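Local coordinates for protein kunitz-type conkunitzin-S1 (Conus striatus, PDB 6Q6C) that blocks voltage-activated potassium channels of the Shaker family, as a Kunitz-type venom toxin, at residues Leu9-Glu20 with Phe35-Asn45. The protein carries 1 engineered substitution. Residues are numbered along the deposited sequence; the frame is centred on the assembly and turned at random.
With PO4 (phosphate ion), chain C; NO3 (nitrate ion), chain E.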
ATOM      1  N   LEU A   9      -4.571  -6.925  -1.475  1.00 19.06           N
ATOM      2  CA  LEU A   9      -5.430  -5.971  -2.190  1.00 18.35           C
ATOM      3  C   LEU A   9      -4.625  -5.246  -3.264  1.00 18.38           C
ATOM      4  O   LEU A   9      -3.440  -5.002  -3.107  1.00 18.99           O
ATOM      5  CB  LEU A   9      -6.026  -4.969  -1.207  1.00 19.30           C
ATOM      6  CG  LEU A   9      -7.026  -5.515  -0.183  1.00 22.03           C
ATOM      7  CD1 LEU A   9      -7.333  -4.461   0.838  1.00 23.06           C
ATOM      8  CD2 LEU A   9      -8.313  -5.995  -0.825  1.00 28.93           C
ATOM      9  N   PRO A  10      -5.261  -4.837  -4.365  1.00 18.97           N
ATOM     10  CA  PRO A  10      -4.556  -4.104  -5.421  1.00 19.73           C
ATOM     11  C   PRO A  10      -4.121  -2.740  -4.925  1.00 18.37           C
ATOM     12  O   PRO A  10      -4.793  -2.103  -4.104  1.00 20.51           O
ATOM     13  CB  PRO A  10      -5.608  -3.991  -6.543  1.00 21.22           C
ATOM     14  CG  PRO A  10      -6.925  -4.166  -5.869  1.00 27.13           C
ATOM     15  CD  PRO A  10      -6.691  -5.005  -4.635  1.00 22.74           C
ATOM     16  N   ALA A  11      -3.070  -2.195  -5.542  1.00 16.73           N
ATOM     17  CA  ALA A  11      -2.765  -0.763  -5.385  1.00 17.19           C
ATOM     18  C   ALA A  11      -3.991   0.025  -5.835  1.00 17.18           C
ATOM     19  O   ALA A  11      -4.453  -0.178  -6.968  1.00 19.42           O
ATOM     20  CB  ALA A  11      -1.512  -0.415  -6.158  1.00 18.22           C
ATOM     21  N   ASP A  12      -4.375   1.053  -5.073  1.00 17.74           N
ATOM     22  CA  ASP A  12      -5.596   1.838  -5.359  1.00 17.24           C
ATOM     23  C   ASP A  12      -5.300   3.310  -5.130  1.00 18.40           C
ATOM     24  O   ASP A  12      -5.104   3.712  -3.998  1.00 18.37           O
ATOM     25  CB  ASP A  12      -6.748   1.338  -4.495  1.00 20.50           C
ATOM     26  CG  ASP A  12      -8.082   1.975  -4.718  1.00 23.76           C
ATOM     27  OD1 ASP A  12      -8.162   2.997  -5.368  1.00 23.81           O
ATOM     28  OD2 ASP A  12      -9.082   1.354  -4.229  1.00 30.33           O
ATOM     29  N   SER A  13      -5.237   4.094  -6.190  1.00 17.75           N
ATOM     30  CA  SER A  13      -4.903   5.536  -6.056  1.00 17.20           C
ATOM     31  C   SER A  13      -6.058   6.315  -5.433  1.00 18.25           C
ATOM     32  O   SER A  13      -5.819   7.482  -5.060  1.00 20.16           O
ATOM     33  CB  SER A  13      -4.522   6.127  -7.384  1.00 19.73           C
ATOM     34  OG  SER A  13      -5.589   6.044  -8.293  1.00 24.84           O
ATOM     35  N   GLY A  14      -7.272   5.743  -5.354  1.00 19.70           N
ATOM     36  CA  GLY A  14      -8.326   6.493  -4.655  1.00 22.73           C
ATOM     37  C   GLY A  14      -9.130   7.402  -5.566  1.00 23.20           C
ATOM     38  O   GLY A  14      -9.057   7.328  -6.794  1.00 23.96           O
ATOM     39  N   SER A  15      -9.924   8.260  -4.930  1.00 23.62           N
ATOM     40  CA  SER A  15     -11.012   9.031  -5.566  1.00 25.83           C
ATOM     41  C   SER A  15     -10.827  10.546  -5.415  1.00 26.68           C
ATOM     42  O   SER A  15     -11.775  11.304  -5.705  1.00 30.19           O
ATOM     43  CB  SER A  15     -12.334   8.605  -4.951  1.00 28.80           C
ATOM     44  OG  SER A  15     -12.315   8.847  -3.526  1.00 29.45           O
ATOM     45  N   GLY A  16      -9.653  10.988  -4.959  1.00 21.78           N
ATOM     46  CA  GLY A  16      -9.384  12.395  -4.702  1.00 21.72           C
ATOM     47  C   GLY A  16      -8.518  13.046  -5.771  1.00 21.25           C
ATOM     48  O   GLY A  16      -8.333  12.504  -6.935  1.00 21.76           O
ATOM     49  N   THR A  17      -7.948  14.202  -5.453  1.00 20.38           N
ATOM     50  CA  THR A  17      -7.061  14.901  -6.431  1.00 19.35           C
ATOM     51  C   THR A  17      -5.708  15.279  -5.820  1.00 18.07           C
ATOM     52  O   THR A  17      -4.934  16.023  -6.446  1.00 20.12           O
ATOM     53  CB  THR A  17      -7.792  16.108  -7.036  1.00 21.54           C
ATOM     54  OG1 THR A  17      -8.032  16.989  -5.941  1.00 22.21           O
ATOM     55  CG2 THR A  17      -9.061  15.769  -7.762  1.00 26.58           C
ATOM     56  N   LYS A  18      -5.440  14.837  -4.608  1.00 17.29           N
ATOM     57  CA  LYS A  18      -4.093  15.042  -4.053  1.00 17.12           C
ATOM     58  C   LYS A  18      -3.073  14.177  -4.785  1.00 16.69           C
ATOM     59  O   LYS A  18      -3.459  13.347  -5.547  1.00 18.67           O
ATOM     60  CB  LYS A  18      -4.064  14.844  -2.546  1.00 18.01           C
ATOM     61  CG  LYS A  18      -5.032  15.701  -1.834  1.00 15.44           C
ATOM     62  CD  LYS A  18      -5.183  15.278  -0.366  1.00 16.28           C
ATOM     63  CE  LYS A  18      -5.905  16.230   0.547  1.00 16.43           C
ATOM     64  NZ  LYS A  18      -6.095  15.651   1.903  1.00 17.91           N
ATOM     65  N   ALA A  19      -1.799  14.328  -4.446  1.00 17.28           N
ATOM     66  CA  ALA A  19      -0.724  13.543  -5.084  1.00 17.60           C
ATOM     67  C   ALA A  19       0.282  13.241  -3.984  1.00 18.93           C
ATOM     68  O   ALA A  19       1.184  14.038  -3.718  1.00 21.22           O
ATOM     69  CB  ALA A  19      -0.119  14.315  -6.250  1.00 22.32           C
ATOM     70  N   GLU A  20       0.074  12.113  -3.358  1.00 17.79           N
ATOM     71  CA  GLU A  20       0.779  11.737  -2.129  1.00 17.07           C
ATOM     72  C   GLU A  20       1.593  10.461  -2.318  1.00 17.76           C
ATOM     73  O   GLU A  20       1.200   9.577  -3.094  1.00 19.84           O
ATOM     74  CB  GLU A  20      -0.239  11.480  -1.024  1.00 17.06           C
ATOM     75  CG  GLU A  20      -0.938  12.740  -0.669  1.00 19.17           C
ATOM     76  CD  GLU A  20      -1.952  12.646   0.448  1.00 20.02           C
ATOM     77  OE1 GLU A  20      -2.427  13.710   0.858  1.00 19.41           O
ATOM     78  OE2 GLU A  20      -2.445  11.540   0.739  1.00 23.01           O
ATOM     79  N   PHE A  35       3.726   4.034  -4.657  1.00 15.59           N
ATOM     80  CA  PHE A  35       2.627   4.442  -5.513  1.00 15.31           C
ATOM     81  C   PHE A  35       2.126   5.833  -5.116  1.00 15.80           C
ATOM     82  O   PHE A  35       2.499   6.370  -4.075  1.00 18.81           O
ATOM     83  CB  PHE A  35       1.493   3.428  -5.590  1.00 16.52           C
ATOM     84  CG  PHE A  35       0.579   3.423  -4.414  1.00 16.18           C
ATOM     85  CD1 PHE A  35       0.963   2.917  -3.177  1.00 17.37           C
ATOM     86  CD2 PHE A  35      -0.729   3.790  -4.579  1.00 19.68           C
ATOM     87  CE1 PHE A  35       0.049   2.859  -2.142  1.00 16.57           C
ATOM     88  CE2 PHE A  35      -1.660   3.697  -3.556  1.00 18.62           C
ATOM     89  CZ  PHE A  35      -1.256   3.252  -2.328  1.00 15.48           C
ATOM     90  N   ASP A  36       1.372   6.397  -6.046  1.00 18.68           N
ATOM     91  CA  ASP A  36       0.768   7.725  -5.867  1.00 16.76           C
ATOM     92  C   ASP A  36      -0.675   7.547  -5.417  1.00 18.41           C
ATOM     93  O   ASP A  36      -1.462   6.824  -6.066  1.00 18.46           O
ATOM     94  CB  ASP A  36       0.755   8.530  -7.156  1.00 18.33           C
ATOM     95  CG  ASP A  36      -0.086   9.804  -7.056  1.00 20.55           C
ATOM     96  OD1 ASP A  36       0.319  10.700  -6.398  1.00 30.44           O
ATOM     97  OD2 ASP A  36      -1.062   9.974  -7.827  1.00 32.51           O
ATOM     98  N   TYR A  37      -1.002   8.231  -4.312  1.00 16.52           N
ATOM     99  CA  TYR A  37      -2.345   8.164  -3.728  1.00 17.06           C
ATOM    100  C   TYR A  37      -2.977   9.545  -3.738  1.00 17.96           C
ATOM    101  O   TYR A  37      -2.251  10.556  -3.488  1.00 19.18           O
ATOM    102  CB  TYR A  37      -2.191   7.633  -2.309  1.00 17.70           C
ATOM    103  CG  TYR A  37      -3.479   7.488  -1.515  1.00 18.03           C
ATOM    104  CD1 TYR A  37      -4.526   6.727  -2.013  1.00 19.93           C
ATOM    105  CD2 TYR A  37      -3.697   8.150  -0.308  1.00 18.29           C
ATOM    106  CE1 TYR A  37      -5.720   6.608  -1.327  1.00 20.79           C
ATOM    107  CE2 TYR A  37      -4.881   7.998   0.418  1.00 20.58           C
ATOM    108  CZ  TYR A  37      -5.918   7.248  -0.100  1.00 19.68           C
ATOM    109  OH  TYR A  37      -7.091   7.106   0.588  1.00 23.90           O
ATOM    110  N   THR A  38      -4.266   9.559  -4.019  1.00 17.83           N
ATOM    111  CA  THR A  38      -5.000  10.835  -4.132  1.00 20.23           C
ATOM    112  C   THR A  38      -5.583  11.326  -2.837  1.00 20.46           C
ATOM    113  O   THR A  38      -6.243  12.400  -2.856  1.00 20.16           O
ATOM    114  CB  THR A  38      -6.080  10.748  -5.192  1.00 21.57           C
ATOM    115  OG1 THR A  38      -7.053   9.808  -4.691  1.00 21.94           O
ATOM    116  CG2 THR A  38      -5.552  10.396  -6.559  1.00 23.84           C
ATOM    117  N   GLY A  39      -5.347  10.618  -1.734  1.00 18.93           N
ATOM    118  CA  GLY A  39      -5.706  11.144  -0.396  1.00 20.30           C
ATOM    119  C   GLY A  39      -7.029  10.682   0.161  1.00 21.14           C
ATOM    120  O   GLY A  39      -7.255  10.932   1.359  1.00 24.49           O
ATOM    121  N   GLN A  40      -7.887  10.060  -0.606  1.00 22.17           N
ATOM    122  CA  GLN A  40      -9.146   9.490  -0.064  1.00 22.20           C
ATOM    123  C   GLN A  40      -9.556   8.311  -0.939  1.00 21.44           C
ATOM    124  O   GLN A  40      -9.094   8.206  -2.081  1.00 22.31           O
ATOM    125  CB  GLN A  40     -10.181  10.632   0.013  1.00 25.18           C
ATOM    126  CG  GLN A  40     -10.661  10.960  -1.400  1.00 34.78           C
ATOM    127  CD  GLN A  40     -11.735  12.011  -1.471  1.00 45.15           C
ATOM    128  OE1 GLN A  40     -12.836  11.764  -1.944  1.00 55.85           O
ATOM    129  NE2 GLN A  40     -11.384  13.197  -1.041  1.00 34.43           N
ATOM    130  N   GLY A  41     -10.436   7.481  -0.422  1.00 27.58           N
ATOM    131  CA  GLY A  41     -11.069   6.425  -1.217  1.00 27.58           C
ATOM    132  C   GLY A  41     -10.129   5.316  -1.611  1.00 32.10           C
ATOM    133  O   GLY A  41     -10.410   4.536  -2.586  1.00 41.29           O
ATOM    134  N   GLY A  42      -9.111   5.095  -0.828  1.00 33.75           N
ATOM    135  CA  GLY A  42      -8.280   3.940  -1.214  1.00 32.22           C
ATOM    136  C   GLY A  42      -8.766   2.598  -0.681  1.00 25.31           C
ATOM    137  O   GLY A  42      -9.951   2.316  -0.472  1.00 29.67           O
ATOM    138  N   ASN A  43      -7.793   1.733  -0.461  1.00 20.13           N
ATOM    139  CA  ASN A  43      -7.996   0.501   0.314  1.00 20.62           C
ATOM    140  C   ASN A  43      -6.893   0.374   1.349  1.00 21.23           C
ATOM    141  O   ASN A  43      -6.084   1.263   1.488  1.00 21.57           O
ATOM    142  CB  ASN A  43      -8.185  -0.649  -0.629  1.00 19.79           C
ATOM    143  CG  ASN A  43      -6.923  -1.076  -1.350  1.00 19.22           C
ATOM    144  OD1 ASN A  43      -5.801  -0.888  -0.858  1.00 19.71           O
ATOM    145  ND2 ASN A  43      -7.127  -1.672  -2.529  1.00 21.19           N
ATOM    146  N   GLU A  44      -6.935  -0.697   2.113  1.00 20.47           N
ATOM    147  CA  GLU A  44      -6.037  -0.872   3.277  1.00 21.90           C
ATOM    148  C   GLU A  44      -4.601  -1.217   2.868  1.00 18.88           C
ATOM    149  O   GLU A  44      -3.756  -1.205   3.724  1.00 20.04           O
ATOM    150  CB  GLU A  44      -6.644  -1.939   4.166  1.00 24.97           C
ATOM    151  CG  GLU A  44      -7.840  -1.426   4.952  1.00 30.49           C
ATOM    152  CD  GLU A  44      -8.593  -2.604   5.552  1.00 44.09           C
ATOM    153  OE1 GLU A  44      -8.537  -3.737   4.986  1.00 58.01           O
ATOM    154  OE2 GLU A  44      -9.224  -2.408   6.576  1.00 69.82           O
ATOM    155  N   ASN A  45      -4.312  -1.543   1.609  1.00 19.74           N
ATOM    156  CA  ASN A  45      -2.938  -1.854   1.187  1.00 18.12           C
ATOM    157  C   ASN A  45      -2.220  -0.538   0.880  1.00 18.01           C
ATOM    158  O   ASN A  45      -1.996  -0.211  -0.276  1.00 18.15           O
ATOM    159  CB  ASN A  45      -2.913  -2.835   0.041  1.00 17.86           C
ATOM    160  CG  ASN A  45      -1.526  -3.338  -0.221  1.00 18.71           C
ATOM    161  OD1 ASN A  45      -0.571  -2.986   0.459  1.00 17.11           O
ATOM    162  ND2 ASN A  45      -1.402  -4.139  -1.264  1.00 17.88           N
TER
HETATM  163  P   PO4 C 101      -3.778  13.618   4.184  1.00 17.77           P
HETATM  164  O1  PO4 C 101      -4.034  13.885   2.700  1.00 18.21           O
HETATM  165  O2  PO4 C 101      -3.621  12.108   4.368  1.00 17.78           O
HETATM  166  O3  PO4 C 101      -4.806  14.291   5.033  1.00 18.56           O
HETATM  167  O4  PO4 C 101      -2.395  14.188   4.570  1.00 17.45           O
HETATM  168  N   NO3 E 103      -5.849   7.115   3.675  1.00 29.05           N
HETATM  169  O1  NO3 E 103      -7.148   7.739   2.999  1.00 37.29           O
HETATM  170  O2  NO3 E 103      -4.442   8.141   4.042  1.00 55.63           O
HETATM  171  O3  NO3 E 103      -5.218   5.752   3.217  1.00 33.18           O
HETATM  172  O   HOH W   1      -5.173   2.805  -1.381  1.00 18.22           O
HETATM  173  O   HOH W   2      -3.780   0.548  -2.220  1.00 19.07           O
HETATM  174  O   HOH W   3      -2.442  12.102  -7.797  1.00 25.36           O
HETATM  175  O   HOH W   4      -8.361  14.015   1.399  1.00 26.48           O
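Tyr37 and Phe35 turn their ring edges to Asp12 O, Phe35 CE2 lying 3.5 Å from that oxygen. On one face of the Tyr37 ring sits Gly39 N, offset toward the rim, while Gly42 N and a nitrate oxygen lie at the edge in plane. Two asparagine amides supply the other flat groups, and both bond within their own planes: Asn43 ND2 reaches Pro10 O at 2.8 Å in the carbonyl plane, and Asn45 ND2 meets Leu9 O at 2.9 Å, tilted 21° from the carbonyl plane of Leu9. Asn45 OD1 accepts from Tyr25 N in strand 20-26, so both ends of this amide are held. Asn43 OD1 closes an Asx turn onto Asn45 N and lies near a water that accepts from Asp12 N and is also within bonding distance of Asn45 O. Such side-chain-to-backbone stitching joins the two long loops of the Kunitz (BPTI) fold, one leading into and the other leaving a two-stranded antiparallel sheet, where Glu20 and Tyr37 form a hydrogen-bonded pair. Thr38 is a worked example of one hydroxyl serving twice: with OG1 between backbone N and carbonyl carbon (chi1 67°), it donates to Ser13 O at 2.7 Å and accepts from Gly16 N at 2.9 Å. Thr38 N gives Ser13 O a second donor. Beyond, the extended Lys18 chain passes Gly39 and places NZ 2.8 Å from O1 of a phosphate, like the nitrate probably from the crystallisation liquor; Arg48 also binds this ion, and Glu20 OE2 pairs with Arg22.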